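Local structure of putative flavoprotein (Bacteroides eggerthii, 4ICI) at residues Ile16-Phe21 against Arg29-Leu34; Gly35-Gly40 against Lys159-Trp164; Asn107-Ile110 against Ser114-Gly117. The protein binds flavin mononucleotide in a flavodoxin-like domain and probably takes part in electron transfer. All blocks are in the same frame, centred on the assembly; numbering follows the deposited sequence.

Contact 1: Ile16-Phe21 against Arg29-Leu34; sequences ILVAYF and RAAEKL. With EDO (1,2-ethanediol), chain G.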
ATOM      1  N   ILE A  16      12.047   9.635   1.287  1.00 14.24           N
ATOM      2  CA  ILE A  16      11.063   8.688   0.760  1.00 13.43           C
ATOM      3  C   ILE A  16      10.810   7.561   1.768  1.00 12.47           C
ATOM      4  O   ILE A  16      11.750   6.961   2.298  1.00 14.51           O
ATOM      5  CB  ILE A  16      11.530   8.058  -0.583  1.00 13.51           C
ATOM      6  CG1 ILE A  16      11.785   9.165  -1.609  1.00 16.59           C
ATOM      7  CG2 ILE A  16      10.520   6.996  -1.076  1.00 14.04           C
ATOM      8  CD1 ILE A  16      12.258   8.631  -2.956  1.00 17.78           C
ATOM      9  N   LEU A  17       9.528   7.319   2.037  1.00 11.87           N
ATOM     10  CA  LEU A  17       9.066   6.153   2.761  1.00 11.77           C
ATOM     11  C   LEU A  17       8.303   5.226   1.848  1.00 10.38           C
ATOM     12  O   LEU A  17       7.488   5.682   1.023  1.00 11.18           O
ATOM     13  CB  LEU A  17       8.134   6.578   3.889  1.00 12.47           C
ATOM     14  CG  LEU A  17       7.621   5.486   4.826  1.00 12.38           C
ATOM     15  CD1 LEU A  17       8.786   4.840   5.604  1.00 14.31           C
ATOM     16  CD2 LEU A  17       6.542   6.039   5.746  1.00 14.04           C
ATOM     17  N   VAL A  18       8.606   3.934   1.982  1.00 10.40           N
ATOM     18  CA  VAL A  18       7.868   2.859   1.330  1.00 10.04           C
ATOM     19  C   VAL A  18       7.113   2.120   2.436  1.00  9.52           C
ATOM     20  O   VAL A  18       7.695   1.298   3.144  1.00 11.50           O
ATOM     21  CB  VAL A  18       8.785   1.942   0.476  1.00 10.94           C
ATOM     22  CG1 VAL A  18       7.996   0.832  -0.192  1.00 12.14           C
ATOM     23  CG2 VAL A  18       9.626   2.748  -0.536  1.00 11.78           C
ATOM     24  N   ALA A  19       5.844   2.458   2.587  1.00 10.00           N
ATOM     25  CA  ALA A  19       4.959   1.783   3.535  1.00  9.42           C
ATOM     26  C   ALA A  19       4.246   0.664   2.798  1.00  9.54           C
ATOM     27  O   ALA A  19       3.857   0.831   1.640  1.00 11.79           O
ATOM     28  CB  ALA A  19       3.943   2.794   4.143  1.00 10.61           C
ATOM     29  N   TYR A  20       4.065  -0.480   3.456  1.00  8.89           N
ATOM     30  CA  TYR A  20       3.407  -1.580   2.790  1.00  9.28           C
ATOM     31  C   TYR A  20       2.775  -2.547   3.751  1.00  9.35           C
ATOM     32  O   TYR A  20       3.299  -2.758   4.858  1.00 10.21           O
ATOM     33  CB  TYR A  20       4.380  -2.328   1.844  1.00 10.48           C
ATOM     34  CG  TYR A  20       5.435  -3.079   2.602  1.00  9.61           C
ATOM     35  CD1 TYR A  20       6.585  -2.446   3.082  1.00 11.91           C
ATOM     36  CD2 TYR A  20       5.238  -4.403   2.936  1.00 10.92           C
ATOM     37  CE1 TYR A  20       7.535  -3.147   3.815  1.00 13.65           C
ATOM     38  CE2 TYR A  20       6.160  -5.090   3.667  1.00 11.24           C
ATOM     39  CZ  TYR A  20       7.312  -4.461   4.107  1.00 12.26           C
ATOM     40  OH  TYR A  20       8.250  -5.168   4.850  1.00 16.22           O
ATOM     41  N   PHE A  21       1.682  -3.140   3.292  1.00  9.33           N
ATOM     42  CA  PHE A  21       1.083  -4.299   3.935  1.00  9.49           C
ATOM     43  C   PHE A  21       1.330  -5.515   3.041  1.00  9.94           C
ATOM     44  O   PHE A  21       1.189  -5.456   1.813  1.00  9.11           O
ATOM     45  CB  PHE A  21      -0.425  -4.064   4.097  1.00 10.11           C
ATOM     46  CG  PHE A  21      -1.208  -5.292   4.517  1.00  8.80           C
ATOM     47  CD1 PHE A  21      -0.939  -5.936   5.705  1.00  9.07           C
ATOM     48  CD2 PHE A  21      -2.209  -5.777   3.720  1.00 11.37           C
ATOM     49  CE1 PHE A  21      -1.638  -7.053   6.063  1.00 10.54           C
ATOM     50  CE2 PHE A  21      -2.917  -6.890   4.083  1.00 10.63           C
ATOM     51  CZ  PHE A  21      -2.620  -7.537   5.268  1.00 10.69           C
ATOM     52  N   ARG A  29       8.234  -8.219  -0.976  1.00 11.48           N
ATOM     53  CA  ARG A  29       9.343  -8.332  -1.914  1.00 12.72           C
ATOM     54  C   ARG A  29       9.327  -7.190  -2.920  1.00 11.29           C
ATOM     55  O   ARG A  29      10.391  -6.622  -3.234  1.00 12.87           O
ATOM     56  CB  ARG A  29       9.317  -9.698  -2.600  1.00 14.30           C
ATOM     57  CG  ARG A  29       9.710 -10.845  -1.653  1.00 20.28           C
ATOM     58  CD  ARG A  29       9.932 -12.217  -2.337  1.00 27.80           C
ATOM     59  NE  ARG A  29       8.840 -12.654  -3.220  1.00 35.17           N
ATOM     60  CZ  ARG A  29       7.743 -13.321  -2.846  1.00 37.41           C
ATOM     61  NH1 ARG A  29       7.518 -13.643  -1.568  1.00 32.59           N
ATOM     62  NH2 ARG A  29       6.841 -13.662  -3.775  1.00 41.37           N
ATOM     63  N   ALA A  30       8.135  -6.817  -3.400  1.00 11.68           N
ATOM     64  CA  ALA A  30       8.002  -5.660  -4.282  1.00 10.94           C
ATOM     65  C   ALA A  30       8.468  -4.384  -3.570  1.00  9.41           C
ATOM     66  O   ALA A  30       9.206  -3.562  -4.127  1.00 12.15           O
ATOM     67  CB  ALA A  30       6.552  -5.516  -4.763  1.00 13.12           C
ATOM     68  N   ALA A  31       8.029  -4.215  -2.335  1.00 10.33           N
ATOM     69  CA  ALA A  31       8.415  -3.064  -1.540  1.00  9.26           C
ATOM     70  C   ALA A  31       9.936  -2.957  -1.363  1.00 10.63           C
ATOM     71  O   ALA A  31      10.520  -1.875  -1.389  1.00 11.10           O
ATOM     72  CB  ALA A  31       7.705  -3.106  -0.177  1.00 10.11           C
ATOM     73  N   GLU A  32      10.558  -4.099  -1.098  1.00  9.94           N
ATOM     74  CA  GLU A  32      12.016  -4.141  -0.905  1.00 10.97           C
ATOM     75  C   GLU A  32      12.763  -3.699  -2.156  1.00  9.89           C
ATOM     76  O   GLU A  32      13.731  -2.922  -2.060  1.00 12.08           O
ATOM     77  CB  GLU A  32      12.423  -5.540  -0.490  1.00 10.09           C
ATOM     78  CG  GLU A  32      13.885  -5.682  -0.087  1.00 11.44           C
ATOM     79  CD  GLU A  32      14.245  -7.065   0.377  1.00 12.39           C
ATOM     80  OE1 GLU A  32      13.314  -7.833   0.691  1.00 16.45           O
ATOM     81  OE2 GLU A  32      15.457  -7.387   0.476  1.00 13.10           O
ATOM     82  N   LYS A  33      12.293  -4.160  -3.316  1.00 11.08           N
ATOM     83  CA  LYS A  33      12.897  -3.737  -4.587  1.00 12.58           C
ATOM     84  C   LYS A  33      12.706  -2.230  -4.802  1.00 12.48           C
ATOM     85  O   LYS A  33      13.634  -1.522  -5.204  1.00 14.40           O
ATOM     86  CB  LYS A  33      12.288  -4.495  -5.762  1.00 15.12           C
ATOM     87  CG  LYS A  33      12.580  -5.978  -5.826  1.00 19.22           C
ATOM     88  CD  LYS A  33      12.039  -6.603  -7.134  1.00 26.32           C
ATOM     89  CE  LYS A  33      12.623  -7.995  -7.384  1.00 32.29           C
ATOM     90  NZ  LYS A  33      12.398  -8.488  -8.800  1.00 34.92           N
ATOM     91  N   LEU A  34      11.490  -1.739  -4.536  1.00 12.22           N
ATOM     92  CA  LEU A  34      11.217  -0.309  -4.665  1.00 11.99           C
ATOM     93  C   LEU A  34      12.103   0.527  -3.743  1.00 13.07           C
ATOM     94  O   LEU A  34      12.742   1.496  -4.169  1.00 13.39           O
ATOM     95  CB  LEU A  34       9.735  -0.054  -4.412  1.00 12.18           C
ATOM     96  CG  LEU A  34       9.263   1.386  -4.471  1.00 12.42           C
ATOM     97  CD1 LEU A  34       9.614   2.064  -5.795  1.00 13.56           C
ATOM     98  CD2 LEU A  34       7.728   1.374  -4.274  1.00 13.20           C
TER
HETATM   99  C1  EDO G 205       7.032  -7.799   5.529  1.00 19.35           C
HETATM  100  O1  EDO G 205       8.058  -7.157   6.287  1.00 31.96           O
HETATM  101  C2  EDO G 205       6.936  -9.336   5.503  1.00 31.49           C
HETATM  102  O2  EDO G 205       7.948 -10.091   4.764  1.00 27.38           O

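Contact 2: Gly35-Gly40 against Lys159-Trp164; sequences GAAVGG and KAIRAW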
ATOM      1  N   GLY A  35      12.157   0.151  -2.465  1.00 11.55           N
ATOM      2  CA  GLY A  35      12.956   0.893  -1.511  1.00 11.67           C
ATOM      3  C   GLY A  35      14.437   0.887  -1.875  1.00 12.18           C
ATOM      4  O   GLY A  35      15.089   1.920  -1.785  1.00 14.94           O
ATOM      5  N   ALA A  36      14.949  -0.274  -2.303  1.00 13.21           N
ATOM      6  CA  ALA A  36      16.350  -0.384  -2.769  1.00 14.88           C
ATOM      7  C   ALA A  36      16.606   0.549  -3.945  1.00 16.96           C
ATOM      8  O   ALA A  36      17.646   1.224  -3.991  1.00 20.43           O
ATOM      9  CB  ALA A  36      16.691  -1.831  -3.143  1.00 15.98           C
ATOM     10  N   ALA A  37      15.636   0.643  -4.847  1.00 14.99           N
ATOM     11  CA  ALA A  37      15.833   1.412  -6.081  1.00 15.16           C
ATOM     12  C   ALA A  37      15.908   2.903  -5.791  1.00 16.23           C
ATOM     13  O   ALA A  37      16.670   3.640  -6.440  1.00 20.77           O
ATOM     14  CB  ALA A  37      14.692   1.105  -7.068  1.00 15.92           C
ATOM     15  N   VAL A  38      15.093   3.364  -4.851  1.00 16.72           N
ATOM     16  CA  VAL A  38      14.979   4.801  -4.539  1.00 17.88           C
ATOM     17  C   VAL A  38      15.744   5.238  -3.296  1.00 17.50           C
ATOM     18  O   VAL A  38      15.778   6.426  -2.984  1.00 20.86           O
ATOM     19  CB  VAL A  38      13.502   5.249  -4.446  1.00 19.05           C
ATOM     20  CG1 VAL A  38      12.717   4.764  -5.684  1.00 21.73           C
ATOM     21  CG2 VAL A  38      12.851   4.745  -3.169  1.00 18.16           C
ATOM     22  N   GLY A  39      16.368   4.293  -2.592  1.00 17.41           N
ATOM     23  CA  GLY A  39      17.013   4.597  -1.325  1.00 17.12           C
ATOM     24  C   GLY A  39      16.043   5.021  -0.252  1.00 17.28           C
ATOM     25  O   GLY A  39      16.376   5.866   0.583  1.00 20.82           O
ATOM     26  N   GLY A  40      14.848   4.422  -0.274  1.00 15.64           N
ATOM     27  CA  GLY A  40      13.820   4.766   0.678  1.00 16.67           C
ATOM     28  C   GLY A  40      13.837   3.898   1.925  1.00 15.32           C
ATOM     29  O   GLY A  40      14.271   2.744   1.891  1.00 19.22           O
ATOM     30  N   LYS A 159      15.157  -0.705 -13.599  1.00 15.96           N
ATOM     31  CA  LYS A 159      14.940   0.082 -14.818  1.00 17.35           C
ATOM     32  C   LYS A 159      13.470   0.431 -14.989  1.00 14.23           C
ATOM     33  O   LYS A 159      13.129   1.555 -15.394  1.00 15.44           O
ATOM     34  CB  LYS A 159      15.451  -0.655 -16.068  1.00 18.87           C
ATOM     35  CG  LYS A 159      16.966  -0.739 -16.169  1.00 22.70           C
ATOM     36  CD  LYS A 159      17.377  -1.609 -17.338  1.00 29.00           C
ATOM     37  CE  LYS A 159      18.899  -1.628 -17.465  1.00 38.13           C
ATOM     38  NZ  LYS A 159      19.405  -2.733 -18.354  1.00 45.03           N
ATOM     39  N   ALA A 160      12.595  -0.506 -14.681  1.00 14.45           N
ATOM     40  CA  ALA A 160      11.164  -0.253 -14.814  1.00 14.26           C
ATOM     41  C   ALA A 160      10.687   0.720 -13.734  1.00 13.53           C
ATOM     42  O   ALA A 160       9.845   1.589 -14.001  1.00 13.26           O
ATOM     43  CB  ALA A 160      10.385  -1.547 -14.779  1.00 16.28           C
ATOM     44  N   ILE A 161      11.206   0.578 -12.519  1.00 13.59           N
ATOM     45  CA  ILE A 161      10.867   1.502 -11.435  1.00 12.99           C
ATOM     46  C   ILE A 161      11.307   2.912 -11.791  1.00 12.98           C
ATOM     47  O   ILE A 161      10.535   3.866 -11.657  1.00 14.36           O
ATOM     48  CB  ILE A 161      11.454   1.044 -10.079  1.00 14.90           C
ATOM     49  CG1 ILE A 161      10.727  -0.228  -9.614  1.00 15.03           C
ATOM     50  CG2 ILE A 161      11.404   2.207  -9.039  1.00 15.45           C
ATOM     51  CD1 ILE A 161      11.420  -1.035  -8.500  1.00 16.82           C
ATOM     52  N   ARG A 162      12.532   3.058 -12.288  1.00 13.69           N
ATOM     53  CA  ARG A 162      13.026   4.376 -12.625  1.00 14.66           C
ATOM     54  C   ARG A 162      12.187   5.024 -13.724  1.00 14.24           C
ATOM     55  O   ARG A 162      11.919   6.216 -13.661  1.00 13.81           O
ATOM     56  CB  ARG A 162      14.518   4.319 -12.983  1.00 18.78           C
ATOM     57  CG  ARG A 162      15.341   3.928 -11.756  1.00 26.62           C
ATOM     58  CD  ARG A 162      16.837   4.196 -11.926  1.00 38.90           C
ATOM     59  NE  ARG A 162      17.579   3.692 -10.771  1.00 49.27           N
ATOM     60  CZ  ARG A 162      17.561   4.233  -9.548  1.00 55.94           C
ATOM     61  NH1 ARG A 162      16.842   5.331  -9.279  1.00 58.86           N
ATOM     62  NH2 ARG A 162      18.281   3.674  -8.578  1.00 55.20           N
ATOM     63  N   ALA A 163      11.752   4.244 -14.708  1.00 13.15           N
ATOM     64  CA  ALA A 163      10.942   4.795 -15.799  1.00 12.26           C
ATOM     65  C   ALA A 163       9.591   5.300 -15.260  1.00 13.28           C
ATOM     66  O   ALA A 163       9.135   6.388 -15.600  1.00 12.34           O
ATOM     67  CB  ALA A 163      10.738   3.725 -16.921  1.00 13.23           C
ATOM     68  N   TRP A 164       8.933   4.486 -14.434  1.00 12.15           N
ATOM     69  CA  TRP A 164       7.695   4.894 -13.764  1.00 11.30           C
ATOM     70  C   TRP A 164       7.877   6.221 -13.016  1.00 10.67           C
ATOM     71  O   TRP A 164       7.069   7.161 -13.150  1.00 10.68           O
ATOM     72  CB  TRP A 164       7.297   3.786 -12.789  1.00 10.85           C
ATOM     73  CG  TRP A 164       6.297   4.133 -11.701  1.00 10.72           C
ATOM     74  CD1 TRP A 164       5.224   4.992 -11.755  1.00 10.24           C
ATOM     75  CD2 TRP A 164       6.255   3.533 -10.419  1.00 10.25           C
ATOM     76  NE1 TRP A 164       4.515   4.938 -10.581  1.00 11.00           N
ATOM     77  CE2 TRP A 164       5.131   4.052  -9.740  1.00 11.12           C
ATOM     78  CE3 TRP A 164       7.037   2.576  -9.790  1.00 11.70           C
ATOM     79  CZ2 TRP A 164       4.786   3.648  -8.452  1.00 11.07           C
ATOM     80  CZ3 TRP A 164       6.722   2.202  -8.500  1.00 12.73           C
ATOM     81  CH2 TRP A 164       5.600   2.717  -7.851  1.00 11.19           C
TER

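Contact 3: Asn107-Ile110 against Ser114-Gly117; sequences NTFI and SLKG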
ATOM      1  N   ASN A 107      -6.532   1.694   4.790  1.00  8.55           N
ATOM      2  CA  ASN A 107      -7.328   2.792   5.324  1.00  9.22           C
ATOM      3  C   ASN A 107      -6.907   3.120   6.771  1.00  8.70           C
ATOM      4  O   ASN A 107      -6.797   4.288   7.159  1.00  9.79           O
ATOM      5  CB  ASN A 107      -8.827   2.482   5.269  1.00  9.14           C
ATOM      6  CG  ASN A 107      -9.311   2.151   3.868  1.00  9.11           C
ATOM      7  OD1 ASN A 107      -9.231   0.996   3.420  1.00 11.74           O
ATOM      8  ND2 ASN A 107      -9.813   3.163   3.158  1.00 11.52           N
ATOM      9  N   THR A 108      -6.671   2.085   7.594  1.00  8.86           N
ATOM     10  CA  THR A 108      -6.192   2.349   8.958  1.00  8.98           C
ATOM     11  C   THR A 108      -4.879   3.143   8.929  1.00  8.53           C
ATOM     12  O   THR A 108      -4.721   4.128   9.670  1.00  9.73           O
ATOM     13  CB  THR A 108      -5.968   1.060   9.751  1.00  8.82           C
ATOM     14  OG1 THR A 108      -7.120   0.228   9.582  1.00  9.91           O
ATOM     15  CG2 THR A 108      -5.673   1.354  11.222  1.00 10.30           C
ATOM     16  N   PHE A 109      -3.971   2.758   8.037  1.00  8.63           N
ATOM     17  CA  PHE A 109      -2.713   3.455   7.898  1.00  9.24           C
ATOM     18  C   PHE A 109      -2.895   4.929   7.509  1.00  9.70           C
ATOM     19  O   PHE A 109      -2.350   5.848   8.171  1.00 10.52           O
ATOM     20  CB  PHE A 109      -1.811   2.770   6.859  1.00  9.79           C
ATOM     21  CG  PHE A 109      -0.595   3.583   6.528  1.00  9.77           C
ATOM     22  CD1 PHE A 109       0.434   3.720   7.443  1.00 12.48           C
ATOM     23  CD2 PHE A 109      -0.482   4.226   5.278  1.00 10.76           C
ATOM     24  CE1 PHE A 109       1.542   4.501   7.149  1.00 12.21           C
ATOM     25  CE2 PHE A 109       0.622   5.007   5.016  1.00 12.03           C
ATOM     26  CZ  PHE A 109       1.615   5.138   5.943  1.00 12.92           C
ATOM     27  N   ILE A 110      -3.667   5.160   6.449  1.00 10.48           N
ATOM     28  CA  ILE A 110      -3.848   6.520   5.921  1.00  9.59           C
ATOM     29  C   ILE A 110      -4.507   7.407   6.983  1.00 10.58           C
ATOM     30  O   ILE A 110      -4.114   8.558   7.160  1.00 11.32           O
ATOM     31  CB  ILE A 110      -4.653   6.504   4.622  1.00  8.97           C
ATOM     32  CG1 ILE A 110      -3.820   5.892   3.492  1.00  9.85           C
ATOM     33  CG2 ILE A 110      -5.142   7.930   4.223  1.00 10.87           C
ATOM     34  CD1 ILE A 110      -4.640   5.502   2.286  1.00 11.16           C
ATOM     35  N   SER A 114      -0.537  11.546   9.376  1.00 19.16           N
ATOM     36  CA  SER A 114      -0.752  12.761   8.606  1.00 19.43           C
ATOM     37  C   SER A 114       0.065  12.696   7.321  1.00 17.49           C
ATOM     38  O   SER A 114       1.293  12.611   7.367  1.00 20.04           O
ATOM     39  CB  SER A 114      -0.381  14.013   9.383  1.00 22.99           C
ATOM     40  OG  SER A 114      -0.642  15.151   8.556  1.00 29.41           O
ATOM     41  N   LEU A 115      -0.636  12.680   6.200  1.00 16.06           N
ATOM     42  CA  LEU A 115      -0.011  12.630   4.892  1.00 15.54           C
ATOM     43  C   LEU A 115      -0.251  13.927   4.110  1.00 16.44           C
ATOM     44  O   LEU A 115       0.141  14.039   2.943  1.00 15.32           O
ATOM     45  CB  LEU A 115      -0.543  11.421   4.114  1.00 15.57           C
ATOM     46  CG  LEU A 115      -0.263  10.065   4.783  1.00 13.56           C
ATOM     47  CD1 LEU A 115      -0.935   8.969   3.962  1.00 16.68           C
ATOM     48  CD2 LEU A 115       1.239   9.785   4.932  1.00 16.79           C
ATOM     49  N   LYS A 116      -0.862  14.906   4.768  1.00 18.31           N
ATOM     50  CA  LYS A 116      -1.012  16.258   4.208  1.00 21.52           C
ATOM     51  C   LYS A 116       0.320  16.842   3.764  1.00 18.34           C
ATOM     52  O   LYS A 116       1.317  16.746   4.478  1.00 22.06           O
ATOM     53  CB  LYS A 116      -1.670  17.174   5.250  1.00 25.27           C
ATOM     54  CG  LYS A 116      -1.839  18.634   4.824  1.00 28.41           C
ATOM     55  CD  LYS A 116      -2.694  19.433   5.823  1.00 37.94           C
ATOM     56  CE  LYS A 116      -1.926  19.756   7.080  1.00 44.49           C
ATOM     57  NZ  LYS A 116      -2.595  20.833   7.868  1.00 48.88           N
ATOM     58  N   GLY A 117       0.342  17.381   2.544  1.00 19.65           N
ATOM     59  CA  GLY A 117       1.529  17.995   1.995  1.00 20.77           C
ATOM     60  C   GLY A 117       2.481  17.063   1.285  1.00 19.01           C
ATOM     61  O   GLY A 117       3.336  17.524   0.554  1.00 23.61           O
TER

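Contact 1: Ile16-Phe21 against Arg29-Leu34
Y20 sets its CG between its own backbone N and carbonyl carbon (chi1 69°), and V18 turns CG1 opposite its backbone N; together these torsions put a ring and a methyl against A31 on helix 26-38. This is the first strand-helix pair of a flavodoxin-like fold, the opening half of the beta-alpha-beta unit made by strand 16-20, helix 26-38 and strand 41-44. The short axes run antiparallel at 175° and pass 9.0 Å apart, a separation filled by A31, whose CB points toward the strand, and by V18 and Y20 coming to meet it. A31 CB sits over one face of the Y20 ring, 3.8 Å from the ring centroid and 27° off the normal, a CH-pi contact displaced toward the rim; the closest pair is A31 CB with Y20 CD1 at 3.5 Å. Two residues back along the strand, V18 CG1 reaches the same methyl, 3.9 Å from A31 CB. It also meets L34 one helix turn on, with V18 CG1 and L34 CD2 4.1 Å apart and the two side chains crossing at a slant. F123 of strand 119-125 touches V18, A31 and L34, while L42 and P44 of strand 41-44 pack on the tyrosine. With an alanine in place of Y20, the A31 methyl would probably lose its aromatic cover and a gap would open beside L42 and P44. The flavin mononucleotide lies about 7 Å from the Y20 side chain, so the strand leads toward the cofactor site. At the ring's far end a 1,2-ethanediol, probably from the crystallisation liquor, places C1 at the ring edge and O1 2.5 Å from Y20 OH, a hydrogen bond so short that its exact length is doubtful.

Contact 2: Gly35-Gly40 against Lys159-Trp164
A37 and I161 meet first: A37 CB points at helix 158-168 and lies 4.0 Å from I161 CG2, with I161 CD1 a little farther off. The CG2 branch reaches across because it stands opposite the backbone N of I161, and it also brushes V38, 4.4 Å from V38 CG1. Beside this apolar patch, the extended chain of R162 carries its guanidinium to the end of helix 26-38. There R162 NH2 comes 2.7 Å from A37 O, but the N-H points poorly at the oxygen (117°) and the bond is weak. The stronger partner is E158, one turn earlier on the same helix, which forms a salt bridge with R162 NH2 and so steers the group. Farther out, helix 26-38 ends in a Schellman motif: G39 takes a positive phi and G40 N returns to G35 O at 2.9 Å. The arginine's charge near this carbonyl end is likely to suit the helix dipole. L34 touches both I161 and W164, extending the seam inward. Helices 26-38 and 158-168 thus pack side by side on one face of the parallel sheet, as the first and last helices do in the flavodoxin-like fold.

Contact 3: Asn107-Ile110 against Ser114-Gly117
L115 carries the whole loop side of this contact, reaching helix 104-112 with one methyl, CD1, which meets two neighbouring side chains. It lies 4.2 Å from I110 CG1 and also reaches the F109 ring, 4.4 Å from F109 CE2, approaching obliquely. The leucine chain is drawn out, with CD1 opposite CA (chi2 176°), and this extension lets the methyl reach the helix although the CA atoms of I110 and L115 stay 7.3 Å apart. F109 starts off along the helix flank, but CG opposite its backbone N (chi1 171°) swings the far end of the ring back toward the leucine. All three side chains are buried, and strand 90-96 lies beneath them: I93 touches both F109 and I110, V91 touches L115. In the short link between the segments, the H113 ring meets the F109 ring with the planes inclined by about 35°, and H113 joins ND1 to F109 O by a hydrogen bond.

The other side of the loop is quite different. S114 turns its CB away from the helix, and K116 and G117 are exposed. The backbone angles of K116 and G117 are those of the two central positions of a type II beta turn; at G117 a CB would be jammed against the carbonyl oxygen of K116, so glycine suits the place. One apolar side chain therefore points inward from an otherwise solvent-facing loop. The L115 contact lies at the helix-to-strand return of the beta-alpha-beta unit formed by strand 90-96, helix 104-112 and strand 119-125 of the flavodoxin-like fold.

Along the chain contact 1 comes first; contact 3 is nested in the long loop that contact 2 closes. Contacts 1 and 2 share helix 26-38, with centres 10 Å apart, and touch directly: L34 CD1 packs 3.7 Å from I161 CG2. Contact 1 joins helix 26-38 to the five-stranded parallel sheet; contact 2 joins that helix to helix 158-168 on the same face. Contact 3 belongs to the opposite face, its centre 16 Å from that of contact 1, and the sheet joins them where A19 CB meets F109 CZ at 3.8 Å. Contacts 2 and 3 do not touch, their nearest atoms being about 13 Å apart. Together they describe a three-layer alpha/beta sandwich that carries the flavin site.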